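Local coordinates for protein MJ1225 (Methanocaldococcus jannaschii, PDB 3KH5) that is of unknown function but carries four CBS repeats and binds AMP and ADP, probably as an archaeal counterpart of the AMPK gamma subunit, at residues F179-V184 with I254-V259; A236-K241 with R265-I270. All blocks are in the same frame, centred on the assembly; numbering follows the deposited sequence.

Contact 1: residues F179-V184 with I254-V259; sequences FRRLPV and IGALPV. With ADP (adenosine-5'-diphosphate), chain E; AMP (adenosine monophosphate), chain C.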
loop_
_atom_site.group_PDB
_atom_site.type_symbol
_atom_site.label_atom_id
_atom_site.label_comp_id
_atom_site.label_asym_id
_atom_site.label_seq_id
_atom_site.Cartn_x
_atom_site.Cartn_y
_atom_site.Cartn_z
ATOM N N PHE A 179 -1.489 1.015 -8.139
ATOM C CA PHE A 179 -0.748 -0.190 -7.738
ATOM C C PHE A 179 0.432 0.141 -6.836
ATOM O O PHE A 179 1.349 0.859 -7.247
ATOM C CB PHE A 179 -0.214 -0.965 -8.953
ATOM C CG PHE A 179 -1.266 -1.354 -9.956
ATOM C CD1 PHE A 179 -2.520 -1.796 -9.549
ATOM C CD2 PHE A 179 -0.983 -1.314 -11.316
ATOM C CE1 PHE A 179 -3.490 -2.163 -10.481
ATOM C CE2 PHE A 179 -1.946 -1.682 -12.258
ATOM C CZ PHE A 179 -3.201 -2.109 -11.837
ATOM N N ARG A 180 0.418 -0.404 -5.621
ATOM C CA ARG A 180 1.518 -0.234 -4.663
ATOM C C ARG A 180 2.772 -1.012 -5.045
ATOM O O ARG A 180 3.876 -0.626 -4.662
ATOM C CB ARG A 180 1.096 -0.675 -3.260
ATOM C CG ARG A 180 0.050 0.208 -2.602
ATOM C CD ARG A 180 -0.606 -0.500 -1.423
ATOM N NE ARG A 180 0.363 -1.018 -0.453
ATOM C CZ ARG A 180 0.035 -1.626 0.685
ATOM N NH1 ARG A 180 -1.243 -1.794 1.012
ATOM N NH2 ARG A 180 0.984 -2.065 1.502
ATOM N N ARG A 181 2.601 -2.118 -5.771
ATOM C CA ARG A 181 3.746 -2.975 -6.109
ATOM C C ARG A 181 3.888 -3.205 -7.620
ATOM O O ARG A 181 2.946 -3.629 -8.307
ATOM C CB ARG A 181 3.726 -4.311 -5.339
ATOM C CG ARG A 181 2.516 -4.492 -4.393
ATOM C CD ARG A 181 2.689 -4.332 -2.876
ATOM N NE ARG A 181 1.332 -4.645 -2.447
ATOM C CZ ARG A 181 0.824 -4.744 -1.208
ATOM N NH1 ARG A 181 1.573 -4.588 -0.073
ATOM N NH2 ARG A 181 -0.494 -5.038 -1.116
ATOM N N LEU A 182 5.082 -2.903 -8.119
ATOM C CA LEU A 182 5.416 -3.104 -9.517
ATOM C C LEU A 182 6.563 -4.100 -9.630
ATOM O O LEU A 182 7.604 -3.924 -8.987
ATOM C CB LEU A 182 5.801 -1.774 -10.183
ATOM C CG LEU A 182 4.793 -0.614 -10.155
ATOM C CD1 LEU A 182 5.387 0.627 -10.809
ATOM C CD2 LEU A 182 3.466 -0.978 -10.820
ATOM N N PRO A 183 6.368 -5.165 -10.424
ATOM C CA PRO A 183 7.512 -6.007 -10.762
ATOM C C PRO A 183 8.510 -5.204 -11.598
ATOM O O PRO A 183 8.095 -4.366 -12.410
ATOM C CB PRO A 183 6.891 -7.128 -11.605
ATOM C CG PRO A 183 5.433 -7.116 -11.269
ATOM C CD PRO A 183 5.106 -5.688 -10.979
ATOM N N VAL A 184 9.804 -5.422 -11.378
ATOM C CA VAL A 184 10.824 -4.773 -12.198
ATOM C C VAL A 184 11.283 -5.803 -13.227
ATOM O O VAL A 184 11.658 -6.925 -12.875
ATOM C CB VAL A 184 11.999 -4.209 -11.357
ATOM C CG1 VAL A 184 12.908 -3.346 -12.214
ATOM C CG2 VAL A 184 11.477 -3.403 -10.162
ATOM N N ILE A 254 3.084 -9.840 3.023
ATOM C CA ILE A 254 3.376 -9.469 1.643
ATOM C C ILE A 254 2.015 -9.489 0.955
ATOM O O ILE A 254 1.170 -10.321 1.295
ATOM C CB ILE A 254 4.370 -10.480 1.002
ATOM C CG1 ILE A 254 5.790 -10.234 1.527
ATOM C CG2 ILE A 254 4.358 -10.403 -0.535
ATOM C CD1 ILE A 254 6.732 -11.425 1.354
ATOM N N GLY A 255 1.778 -8.569 0.028
ATOM C CA GLY A 255 0.466 -8.481 -0.609
ATOM C C GLY A 255 0.428 -8.932 -2.053
ATOM O O GLY A 255 -0.651 -9.113 -2.608
ATOM N N ALA A 256 1.599 -9.113 -2.661
ATOM C CA ALA A 256 1.688 -9.404 -4.090
ATOM C C ALA A 256 2.882 -10.285 -4.455
ATOM O O ALA A 256 4.008 -10.028 -4.023
ATOM C CB ALA A 256 1.734 -8.102 -4.891
ATOM N N LEU A 257 2.623 -11.323 -5.249
ATOM C CA LEU A 257 3.685 -12.132 -5.846
ATOM C C LEU A 257 3.609 -12.054 -7.375
ATOM O O LEU A 257 2.548 -12.303 -7.956
ATOM C CB LEU A 257 3.602 -13.599 -5.390
ATOM C CG LEU A 257 3.894 -14.016 -3.942
ATOM C CD1 LEU A 257 2.883 -13.436 -2.954
ATOM C CD2 LEU A 257 3.902 -15.538 -3.827
ATOM N N PRO A 258 4.726 -11.677 -8.031
ATOM C CA PRO A 258 4.832 -11.799 -9.483
ATOM C C PRO A 258 4.741 -13.276 -9.859
ATOM O O PRO A 258 5.297 -14.120 -9.155
ATOM C CB PRO A 258 6.236 -11.254 -9.779
ATOM C CG PRO A 258 6.529 -10.341 -8.636
ATOM C CD PRO A 258 5.910 -11.018 -7.451
ATOM N N VAL A 259 4.013 -13.584 -10.928
ATOM C CA VAL A 259 3.904 -14.956 -11.420
ATOM C C VAL A 259 4.904 -15.120 -12.560
ATOM O O VAL A 259 4.878 -14.362 -13.538
ATOM C CB VAL A 259 2.463 -15.306 -11.877
ATOM C CG1 VAL A 259 2.329 -16.795 -12.177
ATOM C CG2 VAL A 259 1.448 -14.883 -10.820
HETATM P PB ADP E . -1.446 -3.690 -4.979
HETATM O O1B ADP E . -1.162 -4.336 -3.671
HETATM O O2B ADP E . -0.125 -3.668 -5.966
HETATM O O3B ADP E . -1.915 -2.146 -4.859
HETATM P PA ADP E . -4.151 -4.561 -5.448
HETATM O O1A ADP E . -4.571 -5.619 -4.497
HETATM O O2A ADP E . -4.617 -3.074 -5.033
HETATM O O3A ADP E . -2.563 -4.527 -5.757
HETATM O "O5'" ADP E . -4.636 -4.895 -6.926
HETATM C "C5'" ADP E . -6.009 -4.859 -7.356
HETATM C "C4'" ADP E . -6.059 -5.637 -8.698
HETATM O "O4'" ADP E . -5.036 -5.069 -9.580
HETATM C "C3'" ADP E . -5.723 -7.130 -8.529
HETATM O "O3'" ADP E . -6.488 -7.901 -9.462
HETATM C "C2'" ADP E . -4.231 -7.209 -8.868
HETATM O "O2'" ADP E . -3.879 -8.492 -9.415
HETATM C "C1'" ADP E . -4.061 -6.097 -9.916
HETATM N N9 ADP E . -2.654 -5.559 -9.895
HETATM C C8 ADP E . -1.910 -5.275 -8.820
HETATM N N7 ADP E . -0.712 -4.830 -9.203
HETATM C C5 ADP E . -0.681 -4.829 -10.527
HETATM C C6 ADP E . 0.282 -4.475 -11.469
HETATM N N6 ADP E . 1.478 -4.025 -11.090
HETATM N N1 ADP E . -0.022 -4.595 -12.772
HETATM C C2 ADP E . -1.211 -5.046 -13.159
HETATM N N3 ADP E . -2.149 -5.388 -12.283
HETATM C C4 ADP E . -1.915 -5.292 -10.966
HETATM P P AMP C . 4.805 -3.864 1.022
HETATM O O1P AMP C . 4.314 -3.585 2.396
HETATM O O2P AMP C . 4.496 -2.626 0.032
HETATM O O3P AMP C . 4.061 -5.137 0.348
HETATM O "O5'" AMP C . 6.385 -4.124 0.932
HETATM C "C5'" AMP C . 7.248 -4.208 2.092
HETATM C "C4'" AMP C . 8.620 -4.743 1.675
HETATM O "O4'" AMP C . 8.367 -6.069 1.126
HETATM C "C3'" AMP C . 9.136 -3.856 0.527
HETATM O "O3'" AMP C . 10.558 -3.643 0.648
HETATM C "C2'" AMP C . 8.838 -4.689 -0.718
HETATM O "O2'" AMP C . 9.822 -4.443 -1.729
HETATM C "C1'" AMP C . 8.943 -6.123 -0.188
HETATM N N9 AMP C . 8.157 -7.095 -1.003
HETATM C C8 AMP C . 6.876 -6.985 -1.369
HETATM N N7 AMP C . 6.521 -8.047 -2.092
HETATM C C5 AMP C . 7.585 -8.836 -2.186
HETATM C C6 AMP C . 7.817 -10.056 -2.801
HETATM N N6 AMP C . 6.841 -10.662 -3.475
HETATM N N1 AMP C . 9.039 -10.611 -2.703
HETATM C C2 AMP C . 10.019 -10.013 -2.030
HETATM N N3 AMP C . 9.829 -8.845 -1.431
HETATM C C4 AMP C . 8.628 -8.239 -1.492
#

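Contact 2: residues A236-K241 with R265-I270; sequences AKEGDK and RIKGII. With ADP (adenosine-5'-diphosphate), chain E.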
loop_
_atom_site.group_PDB
_atom_site.type_symbol
_atom_site.label_atom_id
_atom_site.label_comp_id
_atom_site.label_asym_id
_atom_site.label_seq_id
_atom_site.Cartn_x
_atom_site.Cartn_y
_atom_site.Cartn_z
ATOM N N ALA A 236 5.186 -16.536 -7.585
ATOM C CA ALA A 236 4.326 -17.700 -7.759
ATOM C C ALA A 236 4.522 -18.237 -9.174
ATOM O O ALA A 236 5.208 -17.610 -9.986
ATOM C CB ALA A 236 2.867 -17.334 -7.510
ATOM N N LYS A 237 3.958 -19.403 -9.468
ATOM C CA LYS A 237 3.958 -19.919 -10.834
ATOM C C LYS A 237 2.644 -20.634 -11.100
ATOM O O LYS A 237 2.000 -21.118 -10.168
ATOM C CB LYS A 237 5.174 -20.828 -11.114
ATOM C CG LYS A 237 5.330 -22.036 -10.180
ATOM C CD LYS A 237 6.330 -23.077 -10.706
ATOM C CE LYS A 237 7.776 -22.779 -10.300
ATOM N NZ LYS A 237 8.521 -21.993 -11.351
ATOM N N GLU A 238 2.241 -20.677 -12.367
ATOM C CA GLU A 238 1.024 -21.378 -12.759
ATOM C C GLU A 238 1.070 -22.803 -12.231
ATOM O O GLU A 238 2.119 -23.463 -12.283
ATOM C CB GLU A 238 0.841 -21.357 -14.278
ATOM C CG GLU A 238 0.304 -20.029 -14.804
ATOM C CD GLU A 238 0.108 -20.013 -16.308
ATOM O OE1 GLU A 238 1.111 -20.125 -17.047
ATOM O OE2 GLU A 238 -1.051 -19.873 -16.753
ATOM N N GLY A 239 -0.056 -23.262 -11.694
ATOM C CA GLY A 239 -0.114 -24.583 -11.086
ATOM C C GLY A 239 -0.052 -24.580 -9.566
ATOM O O GLY A 239 -0.465 -25.557 -8.936
ATOM N N ASP A 240 0.463 -23.500 -8.971
ATOM C CA ASP A 240 0.562 -23.391 -7.505
ATOM C C ASP A 240 -0.814 -23.390 -6.861
ATOM O O ASP A 240 -1.777 -22.882 -7.437
ATOM C CB ASP A 240 1.280 -22.106 -7.083
ATOM C CG ASP A 240 2.755 -22.109 -7.430
ATOM O OD1 ASP A 240 3.306 -23.180 -7.760
ATOM O OD2 ASP A 240 3.371 -21.025 -7.362
ATOM N N LYS A 241 -0.898 -23.938 -5.649
ATOM C CA LYS A 241 -2.159 -23.977 -4.917
ATOM C C LYS A 241 -2.476 -22.612 -4.328
ATOM O O LYS A 241 -1.583 -21.926 -3.821
ATOM C CB LYS A 241 -2.129 -25.047 -3.816
ATOM C CG LYS A 241 -1.942 -26.489 -4.309
ATOM C CD LYS A 241 -2.856 -26.835 -5.491
ATOM C CE LYS A 241 -3.014 -28.351 -5.699
ATOM N NZ LYS A 241 -1.640 -29.089 -5.525
ATOM N N ARG A 265 10.267 -15.326 -17.006
ATOM C CA ARG A 265 9.374 -14.477 -17.773
ATOM C C ARG A 265 8.099 -14.295 -16.975
ATOM O O ARG A 265 7.639 -15.223 -16.309
ATOM C CB ARG A 265 9.082 -15.090 -19.140
ATOM C CG ARG A 265 9.964 -14.499 -20.221
ATOM C CD ARG A 265 10.451 -15.555 -21.203
ATOM N NE ARG A 265 9.815 -15.474 -22.519
ATOM C CZ ARG A 265 9.913 -14.440 -23.357
ATOM N NH1 ARG A 265 10.599 -13.349 -23.029
ATOM N NH2 ARG A 265 9.296 -14.493 -24.531
ATOM N N ILE A 266 7.531 -13.096 -17.046
ATOM C CA ILE A 266 6.354 -12.742 -16.255
ATOM C C ILE A 266 5.083 -13.240 -16.919
ATOM O O ILE A 266 4.803 -12.902 -18.075
ATOM C CB ILE A 266 6.223 -11.210 -16.097
ATOM C CG1 ILE A 266 7.585 -10.574 -15.810
ATOM C CG2 ILE A 266 5.188 -10.857 -15.010
ATOM C CD1 ILE A 266 8.231 -11.050 -14.527
ATOM N N LYS A 267 4.310 -14.026 -16.176
ATOM C CA LYS A 267 3.025 -14.525 -16.662
ATOM C C LYS A 267 1.846 -13.763 -16.070
ATOM O O LYS A 267 0.705 -13.918 -16.525
ATOM C CB LYS A 267 2.873 -16.017 -16.348
ATOM C CG LYS A 267 4.063 -16.899 -16.750
ATOM C CD LYS A 267 4.431 -16.783 -18.238
ATOM C CE LYS A 267 3.278 -17.152 -19.176
ATOM N NZ LYS A 267 2.599 -18.446 -18.811
ATOM N N GLY A 268 2.116 -12.952 -15.054
ATOM C CA GLY A 268 1.055 -12.263 -14.335
ATOM C C GLY A 268 1.500 -11.820 -12.960
ATOM O O GLY A 268 2.696 -11.774 -12.664
ATOM N N ILE A 269 0.528 -11.470 -12.130
ATOM C CA ILE A 269 0.773 -11.074 -10.753
ATOM C C ILE A 269 -0.477 -11.513 -10.008
ATOM O O ILE A 269 -1.566 -11.562 -10.590
ATOM C CB ILE A 269 1.044 -9.537 -10.633
ATOM C CG1 ILE A 269 1.477 -9.144 -9.210
ATOM C CG2 ILE A 269 -0.160 -8.710 -11.126
ATOM C CD1 ILE A 269 2.036 -7.724 -9.089
ATOM N N ILE A 270 -0.322 -11.879 -8.743
ATOM C CA ILE A 270 -1.466 -12.232 -7.914
ATOM C C ILE A 270 -1.339 -11.514 -6.577
ATOM O O ILE A 270 -0.251 -11.442 -6.004
ATOM C CB ILE A 270 -1.607 -13.771 -7.752
ATOM C CG1 ILE A 270 -2.826 -14.128 -6.885
ATOM C CG2 ILE A 270 -0.301 -14.396 -7.224
ATOM C CD1 ILE A 270 -3.359 -15.535 -7.105
HETATM P PB ADP E . -1.446 -3.690 -4.979
HETATM O O1B ADP E . -1.162 -4.336 -3.671
HETATM O O2B ADP E . -0.125 -3.668 -5.966
HETATM O O3B ADP E . -1.915 -2.146 -4.859
HETATM P PA ADP E . -4.151 -4.561 -5.448
HETATM O O1A ADP E . -4.571 -5.619 -4.497
HETATM O O2A ADP E . -4.617 -3.074 -5.033
HETATM O O3A ADP E . -2.563 -4.527 -5.757
HETATM O "O5'" ADP E . -4.636 -4.895 -6.926
HETATM C "C5'" ADP E . -6.009 -4.859 -7.356
HETATM C "C4'" ADP E . -6.059 -5.637 -8.698
HETATM O "O4'" ADP E . -5.036 -5.069 -9.580
HETATM C "C3'" ADP E . -5.723 -7.130 -8.529
HETATM O "O3'" ADP E . -6.488 -7.901 -9.462
HETATM C "C2'" ADP E . -4.231 -7.209 -8.868
HETATM O "O2'" ADP E . -3.879 -8.492 -9.415
HETATM C "C1'" ADP E . -4.061 -6.097 -9.916
HETATM N N9 ADP E . -2.654 -5.559 -9.895
HETATM C C8 ADP E . -1.910 -5.275 -8.820
HETATM N N7 ADP E . -0.712 -4.830 -9.203
HETATM C C5 ADP E . -0.681 -4.829 -10.527
HETATM C C6 ADP E . 0.282 -4.475 -11.469
HETATM N N6 ADP E . 1.478 -4.025 -11.090
HETATM N N1 ADP E . -0.022 -4.595 -12.772
HETATM C C2 ADP E . -1.211 -5.046 -13.159
HETATM N N3 ADP E . -2.149 -5.388 -12.283
HETATM C C4 ADP E . -1.915 -5.292 -10.966
#

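Contact 1: residues F179-V184 with I254-V259
The nucleotide-binding cleft between the third and fourth CBS repeats has R181 at its centre, facing G255 and A256. The two repeats pair as in a Bateman module. Across the interface R181 stands opposite A256 and P183 opposite P258, and each strand turns a carbonyl to an adenine. R181 O accepts a hydrogen bond from ADP N6, and A256 O one from AMP N6 (3.0 Å), at matching positions in FRRLPV and IGALPV. A chi1 near 1°, almost eclipsed with the backbone N, puts R181 CG 3.7 Å from A256 CB, and the bend at chi2 turns the guanidinium toward the phosphates. This guanidinium is layered, with R180 NE over the centre of one face and G255 CA off-centre over the other, 3.6 Å from R181 NH2. At the edge, R181 NE and NH2 both donate to ADP O1B, NH2 at 2.7 Å, while R181 NH1 reaches AMP O3P at 2.6 Å, so one group bridges two phosphates. The F179 ring covers one face of the ADP adenine, its CD2 3.4 Å from ADP C6. With an alanine here the ring is gone, and the adenine would probably lose its cover on that face and be freer to tilt. Backbone N-H groups of R180 and R181 also hold the beta-phosphate, R180 N almost straight onto ADP O3B (177°). Further along, P183 CG meets P258 CG at 4.3 Å. Around this buried core, L182 packs on helix 167-177, both prolines touch L190 of strand 189-195, and I269 and T271 of strand 266-271 touch P183 and A256.

Contact 2: residues A236-K241 with R265-I270
E238 and K267 meet at the solvent-exposed surface of the fourth CBS repeat in a salt bridge, E238 OE1 to K267 NZ at 2.9 Å. The two side chains cross at about a right angle: that of E238 is extended beyond CG (chi2 -179°), whereas that of K267 bends at chi2, chi3 and chi4 and brings its ammonium round to a single carboxylate oxygen. Deeper in, the contact becomes apolar, with A236 CB against I270 CG2 at 4.3 Å. Next to I270, I269 points away from the loop and sets its CG2 3.8 Å from ADP C4.

E238 is positioned by a type II beta turn from K237 to D240, closed by D240 N to K237 O (3.1 Å). G239 takes the positive-phi corner, where a beta carbon would jam against the preceding carbonyl. D240 OD2 adds a second tie, receiving K237 N at 2.7 Å from a direction 54° out of the carboxylate plane. K267 is set by a classic beta bulge, in which it and G268 both face V259. Behind A236 and I270 lies I150, while I245 of helix 242-252 also packs on A236. Backbone bonds from A236 to P258 and V260 place this loop along strand 256-260, on the side away from strand 266-271, and helix 242-252 makes the connection, consistent with the beta-alpha-beta crossover and following hairpin of a CBS domain.

How the contacts relate
The two contacts have centres 12 Å apart and share the hairpin of strands 256-260 and 266-271, one strand belonging to each. The bulge of contact 2 is probably bonded to V259 of contact 1 through V259 O to K267 N (2.7 Å) and V259 N to G268 O (2.8 Å); L257 O also packs on I269 CG1. Both contacts reach the same ADP: F179 from 179-184 and I269 from 265-270 lie over opposite faces of its adenine, and I269 touches P183 as well. Contact 1 thus bridges two repeats at the phosphates, whereas contact 2 lies within the fourth repeat and extends from the base to the protein surface.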